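Local atomic coordinates of aspartate--tRNA(Asp/Asn) ligase (Sulfolobus tokodaii, PDB entry 1WYD), a protein that probably activates L-aspartate with ATP and transfers it, as a homodimer, to the acceptor ends of both tRNA(Asp) and tRNA(Asn). Residues V10-D15 against R83-H88. Residues are numbered along the deposited sequence; the frame is centred on the assembly and turned at random.
Sequences VTPEYD and RGIELH
Ile85 reaches the 10-15 segment with both of its branches, an example of how one branched side chain can hold a loop by packing: no hydrogen bond joins 10-15 to 83-88, and the contact between them is van der Waals. Its CD1 meets CG1 of Val10 at 3.7 Å, the two side chains crossing at about a right angle. The other branch, CG2, lies against the backbone of the loop, 3.8 Å from Pro12 CA and 4.0 Å from Thr11 C. Chi1 of 55° sets CG1 between the backbone N and the carbonyl carbon, with CG2 turned to Pro12; chi2 of 114° then carries CD1 to Val10.

At the outer end the CD edge of the proline ring meets the backbone carbonyl of Arg83, CD to O 3.8 Å. The Arg83 side chain leaves the contact to hydrogen-bond Leu45 O. A short 3-10 turn shapes the loop, closed by Asp15 N bonding to Pro12 O at 3.1 Å.

Val75 and Trp21 both pack on Val10 and Ile85, so the buried half of the contact joins the barrel interior while Pro12 stays at the surface. Strand 85-89 pairs with strands 44-50 and 68-77 here, and the loop leading into strand 18-31 packs against its start, within the N-terminal OB-fold, the anticodon-binding domain of class II aspartyl-tRNA synthetases.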
ATOM      1  N   VAL B  10      19.807 -12.115 -22.802  1.00 65.42           N
ATOM      2  CA  VAL B  10      20.705 -12.618 -23.847  1.00 66.33           C
ATOM      3  C   VAL B  10      22.191 -12.376 -23.503  1.00 67.01           C
ATOM      4  O   VAL B  10      22.579 -11.257 -23.161  1.00 67.28           O
ATOM      5  CB  VAL B  10      20.354 -11.969 -25.222  1.00 66.32           C
ATOM      6  CG1 VAL B  10      21.093 -12.647 -26.350  1.00 67.19           C
ATOM      7  CG2 VAL B  10      18.845 -12.012 -25.481  1.00 65.72           C
ATOM      8  N   THR B  11      23.005 -13.434 -23.575  1.00 67.67           N
ATOM      9  CA  THR B  11      24.462 -13.353 -23.341  1.00 68.33           C
ATOM     10  C   THR B  11      25.219 -13.784 -24.603  1.00 68.66           C
ATOM     11  O   THR B  11      24.619 -14.439 -25.473  1.00 68.17           O
ATOM     12  CB  THR B  11      24.905 -14.268 -22.187  1.00 68.09           C
ATOM     13  OG1 THR B  11      24.353 -15.574 -22.384  1.00 68.83           O
ATOM     14  CG2 THR B  11      24.337 -13.814 -20.856  1.00 68.79           C
ATOM     15  N   PRO B  12      26.520 -13.439 -24.704  1.00 69.39           N
ATOM     16  CA  PRO B  12      27.367 -13.904 -25.826  1.00 69.86           C
ATOM     17  C   PRO B  12      27.201 -15.395 -26.087  1.00 70.46           C
ATOM     18  O   PRO B  12      27.270 -15.815 -27.247  1.00 70.32           O
ATOM     19  CB  PRO B  12      28.796 -13.583 -25.379  1.00 69.71           C
ATOM     20  CG  PRO B  12      28.670 -12.489 -24.342  1.00 70.23           C
ATOM     21  CD  PRO B  12      27.265 -12.563 -23.776  1.00 69.33           C
ATOM     22  N   GLU B  13      26.928 -16.159 -25.024  1.00 71.36           N
ATOM     23  CA  GLU B  13      26.603 -17.582 -25.119  1.00 72.05           C
ATOM     24  C   GLU B  13      25.322 -17.886 -25.900  1.00 71.52           C
ATOM     25  O   GLU B  13      24.773 -18.980 -25.777  1.00 71.38           O
ATOM     26  CB  GLU B  13      26.516 -18.199 -23.712  1.00 72.84           C
ATOM     27  CG  GLU B  13      27.224 -19.548 -23.587  1.00 76.12           C
ATOM     28  CD  GLU B  13      27.276 -20.092 -22.160  1.00 80.06           C
ATOM     29  OE1 GLU B  13      27.545 -21.308 -21.996  1.00 80.49           O
ATOM     30  OE2 GLU B  13      27.054 -19.313 -21.199  1.00 82.35           O
ATOM     31  N   TYR B  14      24.852 -16.921 -26.696  1.00 71.59           N
ATOM     32  CA  TYR B  14      23.604 -17.053 -27.464  1.00 71.06           C
ATOM     33  C   TYR B  14      23.854 -16.924 -28.964  1.00 70.65           C
ATOM     34  O   TYR B  14      22.908 -16.968 -29.774  1.00 69.94           O
ATOM     35  CB  TYR B  14      22.584 -15.998 -27.035  1.00 71.08           C
ATOM     36  CG  TYR B  14      21.613 -16.442 -25.965  1.00 71.83           C
ATOM     37  CD1 TYR B  14      21.767 -16.015 -24.646  1.00 72.04           C
ATOM     38  CD2 TYR B  14      20.521 -17.265 -26.270  1.00 72.69           C
ATOM     39  CE1 TYR B  14      20.870 -16.402 -23.644  1.00 72.73           C
ATOM     40  CE2 TYR B  14      19.615 -17.667 -25.267  1.00 73.53           C
ATOM     41  CZ  TYR B  14      19.803 -17.229 -23.954  1.00 73.04           C
ATOM     42  OH  TYR B  14      18.933 -17.611 -22.950  1.00 73.62           O
ATOM     43  N   ASP B  15      25.134 -16.768 -29.316  1.00 70.20           N
ATOM     44  CA  ASP B  15      25.585 -16.623 -30.706  1.00 70.07           C
ATOM     45  C   ASP B  15      24.929 -17.660 -31.606  1.00 69.21           C
ATOM     46  O   ASP B  15      24.787 -18.830 -31.244  1.00 68.66           O
ATOM     47  CB  ASP B  15      27.130 -16.725 -30.787  1.00 70.97           C
ATOM     48  CG  ASP B  15      27.728 -16.105 -32.079  1.00 71.57           C
ATOM     49  OD1 ASP B  15      27.271 -16.440 -33.198  1.00 73.04           O
ATOM     50  OD2 ASP B  15      28.692 -15.303 -32.066  1.00 71.50           O
ATOM     51  N   ARG B  83      26.558  -5.228 -23.833  1.00 70.57           N
ATOM     52  CA  ARG B  83      26.585  -6.527 -23.150  1.00 70.12           C
ATOM     53  C   ARG B  83      27.205  -7.617 -24.026  1.00 69.15           C
ATOM     54  O   ARG B  83      26.986  -8.811 -23.796  1.00 69.14           O
ATOM     55  CB  ARG B  83      25.171  -6.971 -22.795  1.00 70.42           C
ATOM     56  CG  ARG B  83      24.567  -6.403 -21.531  1.00 71.85           C
ATOM     57  CD  ARG B  83      23.068  -6.739 -21.428  1.00 74.02           C
ATOM     58  NE  ARG B  83      22.267  -5.670 -22.023  1.00 75.28           N
ATOM     59  CZ  ARG B  83      21.613  -4.759 -21.317  1.00 75.43           C
ATOM     60  NH1 ARG B  83      21.632  -4.800 -19.985  1.00 74.85           N
ATOM     61  NH2 ARG B  83      20.927  -3.812 -21.946  1.00 76.17           N
ATOM     62  N   GLY B  84      27.941  -7.199 -25.051  1.00 68.14           N
ATOM     63  CA  GLY B  84      28.592  -8.124 -25.961  1.00 67.26           C
ATOM     64  C   GLY B  84      27.752  -8.717 -27.083  1.00 66.24           C
ATOM     65  O   GLY B  84      28.230  -9.615 -27.781  1.00 66.75           O
ATOM     66  N   ILE B  85      26.526  -8.231 -27.277  1.00 65.00           N
ATOM     67  CA  ILE B  85      25.677  -8.751 -28.350  1.00 63.72           C
ATOM     68  C   ILE B  85      24.862  -7.718 -29.124  1.00 63.15           C
ATOM     69  O   ILE B  85      24.776  -6.539 -28.761  1.00 62.89           O
ATOM     70  CB  ILE B  85      24.705  -9.848 -27.845  1.00 63.78           C
ATOM     71  CG1 ILE B  85      23.874  -9.328 -26.662  1.00 62.87           C
ATOM     72  CG2 ILE B  85      25.444 -11.161 -27.566  1.00 63.83           C
ATOM     73  CD1 ILE B  85      22.399  -9.215 -26.986  1.00 62.64           C
ATOM     74  N   GLU B  86      24.263  -8.226 -30.199  1.00 62.19           N
ATOM     75  CA  GLU B  86      23.309  -7.521 -31.020  1.00 61.54           C
ATOM     76  C   GLU B  86      22.423  -8.555 -31.717  1.00 60.89           C
ATOM     77  O   GLU B  86      22.830  -9.701 -31.918  1.00 59.86           O
ATOM     78  CB  GLU B  86      24.009  -6.613 -32.045  1.00 61.55           C
ATOM     79  CG  GLU B  86      25.323  -7.138 -32.591  1.00 62.22           C
ATOM     80  CD  GLU B  86      25.761  -6.437 -33.863  1.00 63.67           C
ATOM     81  OE1 GLU B  86      26.062  -5.212 -33.818  1.00 61.89           O
ATOM     82  OE2 GLU B  86      25.807  -7.125 -34.914  1.00 65.14           O
ATOM     83  N   LEU B  87      21.211  -8.119 -32.069  1.00 60.58           N
ATOM     84  CA  LEU B  87      20.204  -8.918 -32.743  1.00 59.91           C
ATOM     85  C   LEU B  87      20.198  -8.538 -34.205  1.00 60.56           C
ATOM     86  O   LEU B  87      20.043  -7.364 -34.534  1.00 60.42           O
ATOM     87  CB  LEU B  87      18.834  -8.580 -32.164  1.00 59.71           C
ATOM     88  CG  LEU B  87      17.777  -9.651 -31.879  1.00 57.86           C
ATOM     89  CD1 LEU B  87      16.430  -9.054 -32.023  1.00 53.31           C
ATOM     90  CD2 LEU B  87      17.931 -10.856 -32.760  1.00 53.01           C
ATOM     91  N   HIS B  88      20.347  -9.522 -35.088  1.00 61.11           N
ATOM     92  CA  HIS B  88      20.342  -9.261 -36.519  1.00 61.82           C
ATOM     93  C   HIS B  88      18.936  -9.507 -37.017  1.00 61.54           C
ATOM     94  O   HIS B  88      18.483 -10.638 -37.067  1.00 62.03           O
ATOM     95  CB  HIS B  88      21.386 -10.131 -37.232  1.00 62.38           C
ATOM     96  CG  HIS B  88      22.792  -9.622 -37.083  1.00 65.56           C
ATOM     97  ND1 HIS B  88      23.792  -9.909 -37.991  1.00 66.59           N
ATOM     98  CD2 HIS B  88      23.364  -8.835 -36.134  1.00 67.20           C
ATOM     99  CE1 HIS B  88      24.915  -9.328 -37.607  1.00 67.31           C
ATOM    100  NE2 HIS B  88      24.682  -8.666 -36.486  1.00 68.16           N
TER